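Local structure of C3-degrading proteinase (CppA protein) (Streptococcus pneumoniae, 3E0R) at residues 32-37 with 53-58; 105-110 with 135-140; 220-223 with 228-231. The protein probably degrades complement component C3, as a proteinase built from two regions related to the glyoxalase clan. All blocks are in the same frame, centred on the assembly; numbering follows the deposited sequence.

Running from the N terminus, the three contacts follow one another in series, none nested in or crossing another. Contact 1 closes the path from residues 32-37 through strand 43-47 to 53-58, at one edge of the mixed sheet that ends in strand 35-39. Contact 2 closes a longer loop by laying the loop 135-140 against 105-110, which runs into strand 107-112 of the second sheet. Contact 3 closes a tight hairpin, 220-223 with 228-231, at the other edge of the first sheet. Contacts 1 and 2 meet directly, L32 CD2 lying 4.0 Å from F109 CZ, whereas contacts 2 and 3 have centres about 43 Å apart, on opposite sides of the chain's centre.

Contact 1. Residues 32-37 with 53-58; sequences LGMKAL and EKLVLE
L37 and M34 reach E53 and L55 across the middle strand of three antiparallel strands (35-39, 43-47, 53-59) at the edge of a mixed sheet. These strands follow strand 9-18 and helix 21-31, a beta-alpha-beta-beta-beta order consistent with a glyoxalase-type module. No hydrogen bond links the two segments, because strand 43-47 lies between them and shares backbone hydrogen bonds with K35, L37 and K54. At E53 the contact is made close to the main chain: L37 CD1 comes to 3.3 Å from E53 CA and 3.8 Å from E53 CB. The carboxylate takes no part. With CG anti to the backbone N (chi1 180°), the extended chain carries OE1 off to a hydrogen bond with S45 OG. K54 and the next residue, L55, both face L46, forming a classic beta bulge. The K54 chain runs away from 32-37, and its NZ is held by a salt bridge to D48 and a hydrogen bond to the carbonyl oxygen of F151. L55 ends nearer to the first segment than it starts, and also touches Y28 of helix 21-31, P14 of strand 9-18 and L46 of strand 43-47. It meets residue 34, a selenomethionine whose chain is extended beyond CG, and the two side chains cross obliquely. Their meeting point is one apolar touch, M34 SE to L55 CD2 at 4.1 Å.

Contact 2. Residues 105-110 with 135-140; sequences NGYAFE and EKPEFQ
Y107 and F139 form a T-shaped (edge-to-face) aromatic pair, the main interaction joining strand 107-112 to the loop 135-140. The ring centroids are 5.0 Å apart and the planes stand at 83°, with the edge of F139 directed at one face of Y107. The leading atom is F139 CE1, which sits above the plane of the tyrosine, displaced from its middle toward the rim. It comes 3.6 Å from Y107 CD2 and 3.8 Å from Y107 CG, on the CD2 side of the ring. F139 CZ, the next atom along the same edge, reaches the other part of that ring, 4.1 Å from Y107 CD1. Both side chains have CG anti to the carbonyl carbon (chi1 -64° in Y107 and -68° in F139), which sends the two rings toward one another across backbones whose CA atoms, in Y107 and F139, are still 10.3 Å apart.

A lighter apolar touch accompanies the pair. P137 CG approaches Y107 CE1 to 4.3 Å, obliquely to the ring, so the tyrosine meets the loop at two places, two residues apart in sequence. No hydrogen bond crosses between the segments; between these two segments the contact is made by carbon atoms, at the surface of the protein. Electrostatics enter from outside, since K102 makes a cation-pi contact with Y107.

Among its neighbours, the pair lies beside helix 84-91, with Y107 packing on E88 and F139 on L91, while P137 touches L100 of strand 99-102. The loop, on its way from strand 131-132 to strand 151-159, is thus laid against the helix and the hairpin of strands 99-102 and 107-112.

Contact 3. Residues 220-223 with 228-231; sequences YFIP and FFLG
The carbonyl oxygen L230 O is gripped from two adjacent residues: F221 N donates a hydrogen bond of 2.7 Å to it, and Y220 CA adds a CA-H...O contact at 3.2 Å. The return bond, L230 N to F221 O, spans 2.8 Å and is close to straight (173° at the hydrogen), whereas the first bond is bent. Together they make F221 and L230 the hydrogen-bonded pair of an antiparallel beta hairpin, strands 220-221 and 228-232, at the edge of the sheet.

Around this pair the contact is aromatic. On the side of F221, P223 CG lies over one face of F228 in a CH-pi contact, 3.8 Å from the ring centroid. F228 CG sits between its backbone N and carbonyl carbon (chi1 63°), which turns the ring toward P223, and its CZ comes within 3.9 Å of F221 CE2 at the edge of the F221 ring. F228 also stacks with W240 of strand 238-243. On the other side, F229 and Y220 lie with planes 29° apart but slid so that they barely overlap; F229 CZ presses on Y220 CB at 3.4 Å. I222 CG1 touches F229 CD1, and Y220 OH is hydrogen-bonded to R212 NE of helix 208-214.

With just two backbone bonds between the segments, the hairpin probably owes much of its cohesion to these ring and proline contacts.

Contact 1. Residues 32-37 with 53-58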
loop_
_atom_site.group_PDB
_atom_site.type_symbol
_atom_site.label_atom_id
_atom_site.label_comp_id
_atom_site.label_asym_id
_atom_site.label_seq_id
_atom_site.Cartn_x
_atom_site.Cartn_y
_atom_site.Cartn_z
ATOM N N LEU A 32 2.754 9.899 -9.588
ATOM C CA LEU A 32 2.050 10.167 -8.335
ATOM C C LEU A 32 2.705 11.171 -7.398
ATOM O O LEU A 32 2.037 11.722 -6.544
ATOM C CB LEU A 32 1.725 8.856 -7.593
ATOM C CG LEU A 32 0.706 7.922 -8.308
ATOM C CD1 LEU A 32 0.353 6.707 -7.403
ATOM C CD2 LEU A 32 -0.522 8.688 -8.811
ATOM N N GLY A 33 3.994 11.422 -7.554
ATOM C CA GLY A 33 4.684 12.418 -6.737
ATOM C C GLY A 33 5.379 11.910 -5.484
ATOM O O GLY A 33 5.761 12.709 -4.633
HETATM N N MSE A 34 5.544 10.594 -5.359
HETATM C CA MSE A 34 6.330 10.001 -4.248
HETATM C C MSE A 34 7.863 10.144 -4.410
HETATM O O MSE A 34 8.398 10.261 -5.494
HETATM C CB MSE A 34 5.985 8.512 -4.075
HETATM C CG MSE A 34 4.476 8.257 -3.912
HETATM SE SE MSE A 34 4.075 6.446 -3.340
HETATM C CE MSE A 34 2.087 6.480 -3.349
ATOM N N LYS A 35 8.546 10.079 -3.289
ATOM C CA LYS A 35 9.965 10.192 -3.165
ATOM C C LYS A 35 10.657 8.817 -2.925
ATOM O O LYS A 35 10.222 8.020 -2.105
ATOM C CB LYS A 35 10.219 11.111 -1.972
ATOM C CG LYS A 35 11.656 11.538 -1.779
ATOM C CD LYS A 35 11.800 12.455 -0.552
ATOM C CE LYS A 35 13.278 12.890 -0.288
ATOM N NZ LYS A 35 13.952 13.445 -1.489
ATOM N N ALA A 36 11.759 8.570 -3.636
ATOM C CA ALA A 36 12.547 7.362 -3.488
ATOM C C ALA A 36 13.405 7.634 -2.306
ATOM O O ALA A 36 14.135 8.643 -2.296
ATOM C CB ALA A 36 13.441 7.124 -4.740
ATOM N N LEU A 37 13.333 6.769 -1.315
ATOM C CA LEU A 37 14.056 6.992 -0.106
ATOM C C LEU A 37 15.366 6.219 -0.116
ATOM O O LEU A 37 16.411 6.708 0.246
ATOM C CB LEU A 37 13.176 6.563 1.055
ATOM C CG LEU A 37 11.778 7.169 1.106
ATOM C CD1 LEU A 37 11.085 6.554 2.237
ATOM C CD2 LEU A 37 11.831 8.676 1.235
ATOM N N GLU A 53 9.519 6.025 5.179
ATOM C CA GLU A 53 9.055 5.006 4.301
ATOM C C GLU A 53 7.572 4.738 4.559
ATOM O O GLU A 53 7.173 4.484 5.686
ATOM C CB GLU A 53 9.893 3.718 4.515
ATOM C CG GLU A 53 9.513 2.530 3.653
ATOM C CD GLU A 53 10.379 1.266 3.896
ATOM O OE1 GLU A 53 11.292 1.050 3.082
ATOM O OE2 GLU A 53 10.152 0.447 4.844
ATOM N N LYS A 54 6.783 4.721 3.488
ATOM C CA LYS A 54 5.350 4.440 3.542
ATOM C C LYS A 54 4.866 3.315 2.599
ATOM O O LYS A 54 3.822 2.756 2.813
ATOM C CB LYS A 54 4.586 5.774 3.338
ATOM C CG LYS A 54 5.119 6.831 4.315
ATOM C CD LYS A 54 4.210 7.911 4.621
ATOM C CE LYS A 54 4.794 8.845 5.729
ATOM N NZ LYS A 54 4.101 10.163 5.753
ATOM N N LEU A 55 5.641 3.013 1.565
ATOM C CA LEU A 55 5.326 1.989 0.576
ATOM C C LEU A 55 6.632 1.398 0.094
ATOM O O LEU A 55 7.639 2.100 -0.002
ATOM C CB LEU A 55 4.551 2.588 -0.602
ATOM C CG LEU A 55 4.173 1.595 -1.730
ATOM C CD1 LEU A 55 3.275 0.453 -1.276
ATOM C CD2 LEU A 55 3.549 2.361 -2.863
ATOM N N VAL A 56 6.643 0.097 -0.154
ATOM C CA VAL A 56 7.834 -0.587 -0.666
ATOM C C VAL A 56 7.385 -1.368 -1.891
ATOM O O VAL A 56 6.392 -2.065 -1.822
ATOM C CB VAL A 56 8.498 -1.528 0.420
ATOM C CG1 VAL A 56 9.643 -2.364 -0.180
ATOM C CG2 VAL A 56 9.004 -0.715 1.611
ATOM N N LEU A 57 8.078 -1.176 -3.028
ATOM C CA LEU A 57 7.933 -2.060 -4.201
ATOM C C LEU A 57 9.020 -3.084 -4.242
ATOM O O LEU A 57 10.194 -2.772 -4.035
ATOM C CB LEU A 57 7.987 -1.300 -5.512
ATOM C CG LEU A 57 6.959 -0.193 -5.690
ATOM C CD1 LEU A 57 7.133 0.283 -7.084
ATOM C CD2 LEU A 57 5.483 -0.628 -5.343
ATOM N N GLU A 58 8.641 -4.303 -4.564
ATOM C CA GLU A 58 9.576 -5.405 -4.593
ATOM C C GLU A 58 9.567 -6.128 -5.935
ATOM O O GLU A 58 8.536 -6.647 -6.370
ATOM C CB GLU A 58 9.172 -6.372 -3.503
ATOM C CG GLU A 58 9.984 -7.568 -3.460
ATOM C CD GLU A 58 10.441 -7.856 -2.063
ATOM O OE1 GLU A 58 11.040 -6.943 -1.416
ATOM O OE2 GLU A 58 10.211 -9.002 -1.622
#

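Contact 2. Residues 105-110 with 135-140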
loop_
_atom_site.group_PDB
_atom_site.type_symbol
_atom_site.label_atom_id
_atom_site.label_comp_id
_atom_site.label_asym_id
_atom_site.label_seq_id
_atom_site.Cartn_x
_atom_site.Cartn_y
_atom_site.Cartn_z
ATOM N N ASN A 105 -12.909 18.464 0.651
ATOM C CA ASN A 105 -11.661 19.259 0.604
ATOM C C ASN A 105 -11.058 19.518 -0.792
ATOM O O ASN A 105 -10.392 20.546 -0.997
ATOM C CB ASN A 105 -10.589 18.664 1.518
ATOM C CG ASN A 105 -11.052 18.507 2.956
ATOM O OD1 ASN A 105 -10.492 17.694 3.685
ATOM N ND2 ASN A 105 -12.070 19.277 3.367
ATOM N N GLY A 106 -11.292 18.622 -1.744
ATOM C CA GLY A 106 -10.807 18.842 -3.107
ATOM C C GLY A 106 -11.090 17.709 -4.079
ATOM O O GLY A 106 -11.945 16.860 -3.848
ATOM N N TYR A 107 -10.354 17.704 -5.176
ATOM C CA TYR A 107 -10.442 16.622 -6.121
ATOM C C TYR A 107 -9.748 15.338 -5.575
ATOM O O TYR A 107 -8.998 15.338 -4.561
ATOM C CB TYR A 107 -9.927 17.064 -7.502
ATOM C CG TYR A 107 -10.796 18.166 -8.113
ATOM C CD1 TYR A 107 -11.963 17.867 -8.861
ATOM C CD2 TYR A 107 -10.483 19.529 -7.900
ATOM C CE1 TYR A 107 -12.767 18.919 -9.421
ATOM C CE2 TYR A 107 -11.269 20.577 -8.447
ATOM C CZ TYR A 107 -12.409 20.269 -9.197
ATOM O OH TYR A 107 -13.170 21.317 -9.711
ATOM N N ALA A 108 -10.093 14.235 -6.207
ATOM C CA ALA A 108 -9.492 12.953 -5.870
ATOM C C ALA A 108 -9.515 12.163 -7.156
ATOM O O ALA A 108 -10.265 12.498 -8.085
ATOM C CB ALA A 108 -10.287 12.270 -4.804
ATOM N N PHE A 109 -8.684 11.137 -7.246
ATOM C CA PHE A 109 -8.777 10.276 -8.420
ATOM C C PHE A 109 -8.354 8.866 -8.151
ATOM O O PHE A 109 -7.731 8.585 -7.151
ATOM C CB PHE A 109 -8.026 10.881 -9.647
ATOM C CG PHE A 109 -6.567 10.930 -9.496
ATOM C CD1 PHE A 109 -5.783 9.888 -9.981
ATOM C CD2 PHE A 109 -5.951 12.016 -8.842
ATOM C CE1 PHE A 109 -4.413 9.902 -9.822
ATOM C CE2 PHE A 109 -4.586 12.051 -8.670
ATOM C CZ PHE A 109 -3.806 10.979 -9.170
ATOM N N GLU A 110 -8.754 7.992 -9.065
ATOM C CA GLU A 110 -8.244 6.651 -9.162
ATOM C C GLU A 110 -7.424 6.470 -10.449
ATOM O O GLU A 110 -7.658 7.096 -11.435
ATOM C CB GLU A 110 -9.373 5.672 -9.154
ATOM C CG GLU A 110 -9.895 5.369 -7.793
ATOM C CD GLU A 110 -11.153 4.547 -7.860
ATOM O OE1 GLU A 110 -11.894 4.731 -8.837
ATOM O OE2 GLU A 110 -11.397 3.735 -6.955
ATOM N N GLU A 135 -17.347 15.003 -16.486
ATOM C CA GLU A 135 -16.564 15.769 -17.440
ATOM C C GLU A 135 -15.290 16.303 -16.779
ATOM O O GLU A 135 -15.354 17.139 -15.876
ATOM C CB GLU A 135 -17.414 16.895 -18.005
ATOM C CG GLU A 135 -18.685 16.397 -18.687
ATOM C CD GLU A 135 -19.702 17.495 -18.877
ATOM O OE1 GLU A 135 -19.310 18.673 -18.758
ATOM O OE2 GLU A 135 -20.887 17.187 -19.149
ATOM N N LYS A 136 -14.140 15.800 -17.227
ATOM C CA LYS A 136 -12.843 16.180 -16.649
ATOM C C LYS A 136 -12.624 17.684 -16.870
ATOM O O LYS A 136 -12.876 18.181 -17.974
ATOM C CB LYS A 136 -11.701 15.358 -17.287
ATOM C CG LYS A 136 -10.398 15.259 -16.459
ATOM C CD LYS A 136 -9.332 14.337 -17.138
ATOM C CE LYS A 136 -7.909 14.498 -16.547
ATOM N NZ LYS A 136 -6.863 13.738 -17.320
ATOM N N PRO A 137 -12.231 18.426 -15.813
ATOM C CA PRO A 137 -11.786 19.794 -16.028
ATOM C C PRO A 137 -10.314 19.876 -16.399
ATOM O O PRO A 137 -9.609 18.862 -16.438
ATOM C CB PRO A 137 -12.027 20.475 -14.676
ATOM C CG PRO A 137 -12.147 19.405 -13.691
ATOM C CD PRO A 137 -12.227 18.077 -14.387
ATOM N N GLU A 138 -9.875 21.094 -16.691
ATOM C CA GLU A 138 -8.472 21.406 -16.894
ATOM C C GLU A 138 -7.966 21.939 -15.565
ATOM O O GLU A 138 -8.671 22.697 -14.892
ATOM C CB GLU A 138 -8.304 22.458 -17.995
ATOM C CG GLU A 138 -9.020 22.121 -19.312
ATOM C CD GLU A 138 -8.949 23.250 -20.321
ATOM O OE1 GLU A 138 -8.168 24.195 -20.089
ATOM O OE2 GLU A 138 -9.663 23.202 -21.349
ATOM N N PHE A 139 -6.756 21.528 -15.187
ATOM C CA PHE A 139 -6.177 21.872 -13.884
ATOM C C PHE A 139 -4.950 22.783 -14.012
ATOM O O PHE A 139 -4.015 22.483 -14.760
ATOM C CB PHE A 139 -5.821 20.596 -13.110
ATOM C CG PHE A 139 -7.027 19.794 -12.672
ATOM C CD1 PHE A 139 -7.740 20.156 -11.532
ATOM C CD2 PHE A 139 -7.451 18.686 -13.407
ATOM C CE1 PHE A 139 -8.851 19.431 -11.129
ATOM C CE2 PHE A 139 -8.561 17.946 -13.007
ATOM C CZ PHE A 139 -9.259 18.317 -11.862
ATOM N N GLN A 140 -4.976 23.904 -13.288
ATOM C CA GLN A 140 -3.848 24.833 -13.242
ATOM C C GLN A 140 -3.086 24.620 -11.957
ATOM O O GLN A 140 -3.528 23.887 -11.067
ATOM C CB GLN A 140 -4.318 26.291 -13.364
ATOM C CG GLN A 140 -4.542 26.727 -14.815
ATOM C CD GLN A 140 -5.472 27.909 -14.936
ATOM O OE1 GLN A 140 -6.606 27.768 -15.394
ATOM N NE2 GLN A 140 -5.003 29.089 -14.516
#

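Contact 3. Residues 220-223 with 228-231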
loop_
_atom_site.group_PDB
_atom_site.type_symbol
_atom_site.label_atom_id
_atom_site.label_comp_id
_atom_site.label_asym_id
_atom_site.label_seq_id
_atom_site.Cartn_x
_atom_site.Cartn_y
_atom_site.Cartn_z
ATOM N N TYR A 220 6.887 -19.111 11.574
ATOM C CA TYR A 220 7.408 -17.794 11.832
ATOM C C TYR A 220 8.928 -17.818 11.830
ATOM O O TYR A 220 9.525 -18.868 11.765
ATOM C CB TYR A 220 6.800 -17.176 13.101
ATOM C CG TYR A 220 7.047 -17.941 14.366
ATOM C CD1 TYR A 220 8.271 -17.822 15.018
ATOM C CD2 TYR A 220 6.036 -18.719 14.967
ATOM C CE1 TYR A 220 8.545 -18.530 16.162
ATOM C CE2 TYR A 220 6.290 -19.441 16.152
ATOM C CZ TYR A 220 7.569 -19.349 16.733
ATOM O OH TYR A 220 7.911 -19.980 17.913
ATOM N N PHE A 221 9.534 -16.635 11.845
ATOM C CA PHE A 221 10.967 -16.493 11.739
ATOM C C PHE A 221 11.419 -15.358 12.663
ATOM O O PHE A 221 10.848 -14.272 12.634
ATOM C CB PHE A 221 11.379 -16.244 10.290
ATOM C CG PHE A 221 12.851 -15.880 10.129
ATOM C CD1 PHE A 221 13.830 -16.874 10.019
ATOM C CD2 PHE A 221 13.251 -14.548 10.117
ATOM C CE1 PHE A 221 15.167 -16.552 9.910
ATOM C CE2 PHE A 221 14.586 -14.194 9.990
ATOM C CZ PHE A 221 15.551 -15.177 9.890
ATOM N N ILE A 222 12.421 -15.671 13.502
ATOM C CA ILE A 222 13.179 -14.693 14.285
ATOM C C ILE A 222 14.653 -14.813 13.857
ATOM O O ILE A 222 15.266 -15.923 13.966
ATOM C CB ILE A 222 13.042 -14.882 15.865
ATOM C CG1 ILE A 222 11.565 -14.980 16.313
ATOM C CG2 ILE A 222 13.745 -13.769 16.606
ATOM C CD1 ILE A 222 11.338 -15.744 17.642
ATOM N N PRO A 223 15.233 -13.688 13.345
ATOM C CA PRO A 223 16.660 -13.630 12.977
ATOM C C PRO A 223 17.527 -13.817 14.220
ATOM O O PRO A 223 17.108 -13.444 15.309
ATOM C CB PRO A 223 16.829 -12.184 12.461
ATOM C CG PRO A 223 15.835 -11.385 13.283
ATOM C CD PRO A 223 14.597 -12.356 13.197
ATOM N N PHE A 228 13.633 -8.372 14.605
ATOM C CA PHE A 228 12.249 -8.434 14.146
ATOM C C PHE A 228 11.687 -9.828 14.285
ATOM O O PHE A 228 12.391 -10.812 14.606
ATOM C CB PHE A 228 12.129 -7.894 12.683
ATOM C CG PHE A 228 12.892 -8.716 11.684
ATOM C CD1 PHE A 228 12.296 -9.787 11.052
ATOM C CD2 PHE A 228 14.205 -8.440 11.407
ATOM C CE1 PHE A 228 13.018 -10.587 10.168
ATOM C CE2 PHE A 228 14.923 -9.222 10.516
ATOM C CZ PHE A 228 14.339 -10.278 9.897
ATOM N N PHE A 229 10.394 -9.890 14.015
ATOM C CA PHE A 229 9.621 -11.115 13.997
ATOM C C PHE A 229 8.894 -11.108 12.665
ATOM O O PHE A 229 8.263 -10.110 12.280
ATOM C CB PHE A 229 8.648 -11.138 15.203
ATOM C CG PHE A 229 7.744 -12.347 15.230
ATOM C CD1 PHE A 229 8.070 -13.450 15.992
ATOM C CD2 PHE A 229 6.612 -12.388 14.434
ATOM C CE1 PHE A 229 7.251 -14.549 15.976
ATOM C CE2 PHE A 229 5.803 -13.467 14.451
ATOM C CZ PHE A 229 6.115 -14.556 15.187
ATOM N N LEU A 230 9.085 -12.183 11.914
ATOM C CA LEU A 230 8.387 -12.396 10.668
ATOM C C LEU A 230 7.411 -13.576 10.792
ATOM O O LEU A 230 7.814 -14.747 10.960
ATOM C CB LEU A 230 9.401 -12.665 9.552
ATOM C CG LEU A 230 8.962 -12.982 8.117
ATOM C CD1 LEU A 230 8.047 -11.891 7.550
ATOM C CD2 LEU A 230 10.235 -13.214 7.229
ATOM N N GLY A 231 6.119 -13.251 10.717
ATOM C CA GLY A 231 5.043 -14.232 10.662
ATOM C C GLY A 231 4.382 -14.210 9.302
ATOM O O GLY A 231 4.750 -13.450 8.395
#